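Local coordinates for choline dehydrogenase and related flavoproteins (Aspergillus oryzae, PDB 3Q9T), which oxidises formate as a formate oxidase of the glucose-methanol-choline oxidoreductase family, using 8-formyl-FAD as its cofactor, at residues Leu90-Trp101 with Asp201-Phe212. Numbering follows the deposited sequence.
Sequences LGGSSSLNYFTW and DTIYRGQRSGSF. With FAY ([(2R,3S,4R,5R)-5-(6-amino-9H-purin-9-yl)-3,4-dihydroxytetrahydrofuran-2-yl]methyl (2R,3S,4S)-5-(8-formyl-7-methyl-2,4-dioxo-3,4-dihydrobenzo[g]pteridin-10(2H)-yl)-2,3,4-trihydroxypentyl dihydrogen diphosphate), chain D.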
loop_
_atom_site.group_PDB
_atom_site.type_symbol
_atom_site.label_atom_id
_atom_site.label_comp_id
_atom_site.label_asym_id
_atom_site.label_seq_id
_atom_site.Cartn_x
_atom_site.Cartn_y
_atom_site.Cartn_z
ATOM N N LEU A 90 -24.783 0.670 -16.547
ATOM C CA LEU A 90 -26.085 0.095 -16.222
ATOM C C LEU A 90 -25.797 -1.351 -15.859
ATOM O O LEU A 90 -24.987 -2.018 -16.523
ATOM C CB LEU A 90 -27.041 0.164 -17.418
ATOM C CG LEU A 90 -28.487 -0.249 -17.118
ATOM C CD1 LEU A 90 -29.132 0.674 -16.074
ATOM C CD2 LEU A 90 -29.317 -0.258 -18.383
ATOM N N GLY A 91 -26.418 -1.825 -14.785
ATOM C CA GLY A 91 -26.141 -3.165 -14.298
ATOM C C GLY A 91 -25.096 -3.155 -13.198
ATOM O O GLY A 91 -24.941 -4.127 -12.465
ATOM N N GLY A 92 -24.376 -2.049 -13.079
ATOM C CA GLY A 92 -23.413 -1.895 -12.010
ATOM C C GLY A 92 -22.435 -3.049 -11.973
ATOM O O GLY A 92 -21.940 -3.503 -13.006
ATOM N N SER A 93 -22.173 -3.551 -10.780
ATOM C CA SER A 93 -21.189 -4.617 -10.636
ATOM C C SER A 93 -21.648 -5.965 -11.175
ATOM O O SER A 93 -20.816 -6.842 -11.387
ATOM C CB SER A 93 -20.727 -4.740 -9.187
ATOM O OG SER A 93 -20.062 -3.551 -8.781
ATOM N N SER A 94 -22.951 -6.145 -11.402
ATOM C CA SER A 94 -23.430 -7.365 -12.081
ATOM C C SER A 94 -23.004 -7.388 -13.566
ATOM O O SER A 94 -23.111 -8.405 -14.248
ATOM C CB SER A 94 -24.956 -7.517 -11.950
ATOM O OG SER A 94 -25.649 -6.665 -12.857
ATOM N N SER A 95 -22.527 -6.253 -14.059
ATOM C CA SER A 95 -21.986 -6.162 -15.414
ATOM C C SER A 95 -20.493 -6.464 -15.526
ATOM O O SER A 95 -19.969 -6.576 -16.639
ATOM C CB SER A 95 -22.236 -4.776 -15.987
ATOM O OG SER A 95 -23.606 -4.604 -16.290
ATOM N N LEU A 96 -19.791 -6.575 -14.404
ATOM C CA LEU A 96 -18.379 -6.954 -14.494
ATOM C C LEU A 96 -17.937 -8.052 -13.518
ATOM O O LEU A 96 -16.739 -8.316 -13.398
ATOM C CB LEU A 96 -17.437 -5.732 -14.428
ATOM C CG LEU A 96 -17.519 -4.676 -13.323
ATOM C CD1 LEU A 96 -17.634 -5.257 -11.919
ATOM C CD2 LEU A 96 -16.342 -3.682 -13.411
ATOM N N ASN A 97 -18.898 -8.695 -12.852
ATOM C CA ASN A 97 -18.586 -9.699 -11.821
ATOM C C ASN A 97 -18.257 -11.078 -12.389
ATOM O O ASN A 97 -18.249 -11.254 -13.613
ATOM C CB ASN A 97 -19.663 -9.747 -10.711
ATOM C CG ASN A 97 -20.944 -10.495 -11.133
ATOM O OD1 ASN A 97 -20.980 -11.185 -12.153
ATOM N ND2 ASN A 97 -21.992 -10.367 -10.322
ATOM N N TYR A 98 -17.942 -12.043 -11.518
ATOM C CA TYR A 98 -17.505 -13.368 -11.987
ATOM C C TYR A 98 -18.576 -14.473 -11.833
ATOM O O TYR A 98 -18.276 -15.660 -11.626
ATOM C CB TYR A 98 -16.128 -13.746 -11.394
ATOM C CG TYR A 98 -15.139 -12.611 -11.570
ATOM C CD1 TYR A 98 -14.274 -12.244 -10.545
ATOM C CD2 TYR A 98 -15.104 -11.874 -12.760
ATOM C CE1 TYR A 98 -13.394 -11.179 -10.696
ATOM C CE2 TYR A 98 -14.231 -10.804 -12.923
ATOM C CZ TYR A 98 -13.379 -10.462 -11.881
ATOM O OH TYR A 98 -12.515 -9.396 -12.013
ATOM N N PHE A 99 -19.829 -14.036 -11.917
ATOM C CA PHE A 99 -20.952 -14.879 -12.335
ATOM C C PHE A 99 -21.542 -15.833 -11.309
ATOM O O PHE A 99 -22.728 -16.153 -11.396
ATOM C CB PHE A 99 -20.584 -15.664 -13.598
ATOM C CG PHE A 99 -19.953 -14.834 -14.645
ATOM C CD1 PHE A 99 -20.716 -13.924 -15.383
ATOM C CD2 PHE A 99 -18.601 -14.944 -14.910
ATOM C CE1 PHE A 99 -20.132 -13.144 -16.381
ATOM C CE2 PHE A 99 -18.008 -14.155 -15.900
ATOM C CZ PHE A 99 -18.785 -13.247 -16.627
ATOM N N THR A 100 -20.729 -16.303 -10.367
ATOM C CA THR A 100 -21.186 -17.311 -9.418
ATOM C C THR A 100 -22.483 -16.906 -8.724
ATOM O O THR A 100 -22.673 -15.753 -8.333
ATOM C CB THR A 100 -20.140 -17.673 -8.365
ATOM O OG1 THR A 100 -18.837 -17.719 -8.963
ATOM C CG2 THR A 100 -20.462 -19.045 -7.781
ATOM N N TRP A 101 -23.383 -17.875 -8.607
ATOM C CA TRP A 101 -24.715 -17.643 -8.073
ATOM C C TRP A 101 -24.943 -18.637 -6.966
ATOM O O TRP A 101 -25.168 -19.824 -7.228
ATOM C CB TRP A 101 -25.748 -17.835 -9.167
ATOM C CG TRP A 101 -27.175 -17.612 -8.746
ATOM C CD1 TRP A 101 -28.042 -18.550 -8.279
ATOM C CD2 TRP A 101 -27.912 -16.377 -8.806
ATOM N NE1 TRP A 101 -29.270 -17.981 -8.034
ATOM C CE2 TRP A 101 -29.218 -16.649 -8.350
ATOM C CE3 TRP A 101 -27.589 -15.070 -9.193
ATOM C CZ2 TRP A 101 -30.200 -15.666 -8.265
ATOM C CZ3 TRP A 101 -28.563 -14.094 -9.110
ATOM C CH2 TRP A 101 -29.857 -14.395 -8.649
ATOM N N ASP A 201 -24.273 -20.129 -12.369
ATOM C CA ASP A 201 -23.698 -18.891 -12.822
ATOM C C ASP A 201 -24.728 -18.001 -13.475
ATOM O O ASP A 201 -25.708 -18.486 -14.032
ATOM C CB ASP A 201 -22.598 -19.192 -13.827
ATOM C CG ASP A 201 -21.353 -19.706 -13.171
ATOM O OD1 ASP A 201 -21.111 -20.931 -13.220
ATOM O OD2 ASP A 201 -20.620 -18.874 -12.591
ATOM N N THR A 202 -24.484 -16.695 -13.426
ATOM C CA THR A 202 -25.279 -15.746 -14.210
ATOM C C THR A 202 -24.734 -15.707 -15.640
ATOM O O THR A 202 -24.377 -14.640 -16.177
ATOM C CB THR A 202 -25.323 -14.341 -13.578
ATOM O OG1 THR A 202 -24.001 -13.945 -13.170
ATOM C CG2 THR A 202 -26.274 -14.338 -12.357
ATOM N N ILE A 203 -24.667 -16.898 -16.231
ATOM C CA ILE A 203 -24.291 -17.086 -17.632
ATOM C C ILE A 203 -25.281 -18.065 -18.276
ATOM O O ILE A 203 -25.707 -19.036 -17.644
ATOM C CB ILE A 203 -22.863 -17.651 -17.751
ATOM C CG1 ILE A 203 -21.851 -16.674 -17.110
ATOM C CG2 ILE A 203 -22.522 -17.924 -19.209
ATOM C CD1 ILE A 203 -20.454 -17.226 -16.927
ATOM N N TYR A 204 -25.671 -17.795 -19.516
ATOM C CA TYR A 204 -26.524 -18.718 -20.257
ATOM C C TYR A 204 -26.279 -18.555 -21.741
ATOM O O TYR A 204 -26.231 -17.431 -22.255
ATOM C CB TYR A 204 -28.003 -18.518 -19.923
ATOM C CG TYR A 204 -28.925 -19.539 -20.557
ATOM C CD1 TYR A 204 -28.719 -20.901 -20.366
ATOM C CD2 TYR A 204 -30.016 -19.144 -21.329
ATOM C CE1 TYR A 204 -29.555 -21.843 -20.941
ATOM C CE2 TYR A 204 -30.864 -20.080 -21.909
ATOM C CZ TYR A 204 -30.627 -21.425 -21.707
ATOM O OH TYR A 204 -31.460 -22.361 -22.263
ATOM N N ARG A 205 -26.119 -19.684 -22.422
ATOM C CA ARG A 205 -25.689 -19.677 -23.811
ATOM C C ARG A 205 -24.551 -18.693 -23.986
ATOM O O ARG A 205 -24.594 -17.847 -24.884
ATOM C CB ARG A 205 -26.856 -19.305 -24.723
ATOM C CG ARG A 205 -27.896 -20.413 -24.875
ATOM C CD ARG A 205 -29.109 -19.891 -25.619
ATOM N NE ARG A 205 -29.512 -20.754 -26.728
ATOM C CZ ARG A 205 -29.094 -20.620 -27.985
ATOM N NH1 ARG A 205 -28.242 -19.653 -28.315
ATOM N NH2 ARG A 205 -29.529 -21.459 -28.918
ATOM N N GLY A 206 -23.549 -18.788 -23.109
ATOM C CA GLY A 206 -22.323 -18.001 -23.230
ATOM C C GLY A 206 -22.504 -16.487 -23.252
ATOM O O GLY A 206 -21.667 -15.748 -23.758
ATOM N N GLN A 207 -23.612 -16.017 -22.708
ATOM C CA GLN A 207 -23.822 -14.587 -22.570
ATOM C C GLN A 207 -23.972 -14.255 -21.096
ATOM O O GLN A 207 -24.582 -15.018 -20.354
ATOM C CB GLN A 207 -25.075 -14.147 -23.344
ATOM C CG GLN A 207 -24.934 -14.205 -24.869
ATOM C CD GLN A 207 -24.917 -12.827 -25.508
ATOM O OE1 GLN A 207 -24.150 -12.570 -26.443
ATOM N NE2 GLN A 207 -25.764 -11.928 -25.004
ATOM N N ARG A 208 -23.427 -13.117 -20.674
ATOM C CA ARG A 208 -23.609 -12.657 -19.305
ATOM C C ARG A 208 -25.057 -12.266 -19.011
ATOM O O ARG A 208 -25.710 -11.638 -19.826
ATOM C CB ARG A 208 -22.719 -11.448 -19.012
ATOM C CG ARG A 208 -22.938 -10.869 -17.606
ATOM C CD ARG A 208 -22.266 -9.499 -17.435
ATOM N NE ARG A 208 -20.805 -9.585 -17.401
ATOM C CZ ARG A 208 -20.098 -9.909 -16.315
ATOM N NH1 ARG A 208 -20.715 -10.180 -15.162
ATOM N NH2 ARG A 208 -18.772 -9.933 -16.375
ATOM N N SER A 209 -25.531 -12.612 -17.821
ATOM C CA SER A 209 -26.849 -12.195 -17.352
ATOM C C SER A 209 -26.690 -11.108 -16.301
ATOM O O SER A 209 -26.464 -11.408 -15.122
ATOM C CB SER A 209 -27.604 -13.375 -16.728
ATOM O OG SER A 209 -27.626 -14.491 -17.598
ATOM N N GLY A 210 -26.802 -9.854 -16.735
ATOM C CA GLY A 210 -26.720 -8.706 -15.852
ATOM C C GLY A 210 -28.076 -8.136 -15.465
ATOM O O GLY A 210 -29.098 -8.443 -16.091
ATOM N N SER A 211 -28.081 -7.294 -14.433
ATOM C CA SER A 211 -29.317 -6.718 -13.910
ATOM C C SER A 211 -30.013 -5.799 -14.931
ATOM O O SER A 211 -31.203 -5.497 -14.799
ATOM C CB SER A 211 -29.046 -5.986 -12.584
ATOM O OG SER A 211 -28.480 -4.692 -12.792
ATOM N N PHE A 212 -29.274 -5.368 -15.953
ATOM C CA PHE A 212 -29.855 -4.565 -17.038
ATOM C C PHE A 212 -30.971 -5.312 -17.778
ATOM O O PHE A 212 -31.786 -4.705 -18.471
ATOM C CB PHE A 212 -28.778 -4.125 -18.027
ATOM C CG PHE A 212 -27.876 -5.243 -18.473
ATOM C CD1 PHE A 212 -26.573 -5.327 -18.003
ATOM C CD2 PHE A 212 -28.335 -6.214 -19.350
ATOM C CE1 PHE A 212 -25.736 -6.355 -18.413
ATOM C CE2 PHE A 212 -27.510 -7.259 -19.753
ATOM C CZ PHE A 212 -26.210 -7.328 -19.289
HETATM P P FAY D . -25.123 -3.489 -5.729
HETATM N N1 FAY D . -20.771 -11.725 -6.376
HETATM C C2 FAY D . -21.176 -13.005 -6.750
HETATM O O2 FAY D . -22.224 -13.469 -6.318
HETATM N N3 FAY D . -20.698 -13.553 -7.921
HETATM C C4 FAY D . -19.469 -13.151 -8.382
HETATM O O4 FAY D . -18.728 -14.022 -8.875
HETATM N N5 FAY D . -17.820 -11.428 -8.467
HETATM C C6 FAY D . -16.453 -9.600 -9.025
HETATM C C7 FAY D . -16.175 -8.244 -9.021
HETATM C C8 FAY D . -17.017 -7.371 -8.325
HETATM O O8 FAY D . -17.626 -5.123 -8.074
HETATM C C9 FAY D . -18.195 -7.863 -7.746
HETATM P PA FAY D . -23.743 -2.077 -7.756
HETATM C "C1'" FAY D . -20.520 -8.848 -6.243
HETATM C C10 FAY D . -19.680 -11.144 -6.978
HETATM N N10 FAY D . -19.496 -9.760 -6.923
HETATM N N1A FAY D . -23.857 8.733 -9.406
HETATM O O1A FAY D . -22.317 -1.650 -7.852
HETATM C C1B FAY D . -24.025 3.493 -9.699
HETATM O O1P FAY D . -26.486 -3.291 -6.346
HETATM C "C2'" FAY D . -21.702 -8.509 -7.180
HETATM O "O2'" FAY D . -21.173 -8.189 -8.417
HETATM C C2A FAY D . -24.577 7.961 -10.299
HETATM O O2A FAY D . -24.075 -3.286 -8.577
HETATM C C2B FAY D . -22.912 2.561 -10.144
HETATM O O2B FAY D . -22.362 2.909 -11.402
HETATM O O2P FAY D . -25.187 -3.378 -4.216
HETATM C "C3'" FAY D . -22.793 -7.452 -6.805
HETATM O "O3'" FAY D . -23.232 -6.615 -7.872
HETATM N N3A FAY D . -24.510 6.578 -10.244
HETATM C C3B FAY D . -23.641 1.238 -10.213
HETATM O O3B FAY D . -24.310 1.158 -11.447
HETATM O O3P FAY D . -24.124 -2.327 -6.229
HETATM C "C4'" FAY D . -22.457 -6.551 -5.643
HETATM O "O4'" FAY D . -22.024 -7.416 -4.597
HETATM C C4A FAY D . -23.735 5.980 -9.303
HETATM C C4B FAY D . -24.701 1.357 -9.145
HETATM O O4B FAY D . -24.782 2.728 -8.796
HETATM C C4X FAY D . -18.959 -11.933 -7.894
HETATM C "C5'" FAY D . -23.683 -5.701 -5.230
HETATM O "O5'" FAY D . -24.388 -4.884 -6.177
HETATM C C5A FAY D . -23.011 6.742 -8.390
HETATM C C5B FAY D . -24.370 0.501 -7.938
HETATM O O5B FAY D . -24.664 -0.835 -8.263
HETATM C C5X FAY D . -17.504 -10.102 -8.262
HETATM C C6A FAY D . -23.065 8.133 -8.443
HETATM N N6A FAY D . -22.291 8.866 -7.630
HETATM N N7A FAY D . -22.345 5.895 -7.579
HETATM C C7M FAY D . -14.864 -7.786 -9.614
HETATM C C8A FAY D . -22.629 4.625 -7.937
HETATM C C8M FAY D . -16.933 -5.930 -8.652
HETATM C C9A FAY D . -18.430 -9.234 -7.662
HETATM N N9A FAY D . -23.480 4.664 -9.002
HETATM O O HOH W 1 -23.214 -11.469 -14.005
HETATM O O HOH W 2 -18.540 -19.463 -11.319
#
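The backbone O of N97 is gripped end-on by R208, which gives it two hydrogen bonds. R208 NH2 lies in the carbonyl plane, on a lone pair, at 3.1 Å from N97 O. NH1 reaches the same oxygen from above that plane. NH1 also makes weak bonds to S94 O and N97 OD1, while NE bonds to I49 O. The guanidinium lies between F99 CE1, over the centre of one face, and S95 O, toward the rim of the other. F99 CE1 is 3.2 Å from R208 CZ, with ring and guanidinium planes 30° apart. I203 CD1 covers one face of the F99 ring in a CH-pi contact, 3.6 Å from the centroid, and N97 O lies over the opposite face. F99 O accepts a hydrogen bond from T202 N at 2.7 Å. At the other end, S211 N points almost straight at S94 OG (3.0 Å, 170°). S94 OG stands between its own backbone N and carbonyl carbon (chi1 78°), where it donates to G91 O while accepting from S211. The 90-101 segment lines the FAD pocket. R208 probably helps position the backbone of N97, whose ND2 bonds to FAY O2' (3.0 Å) and to Q555. T100 O accepts from flavin N3. T100 pairs antiparallel with D201, joining strand 100-101 to strand 195-204, and W101 lies against strand 155-159. S94 and S211 both touch Y559 of helix 555-572, and S94 also meets T16 of helix 16-25.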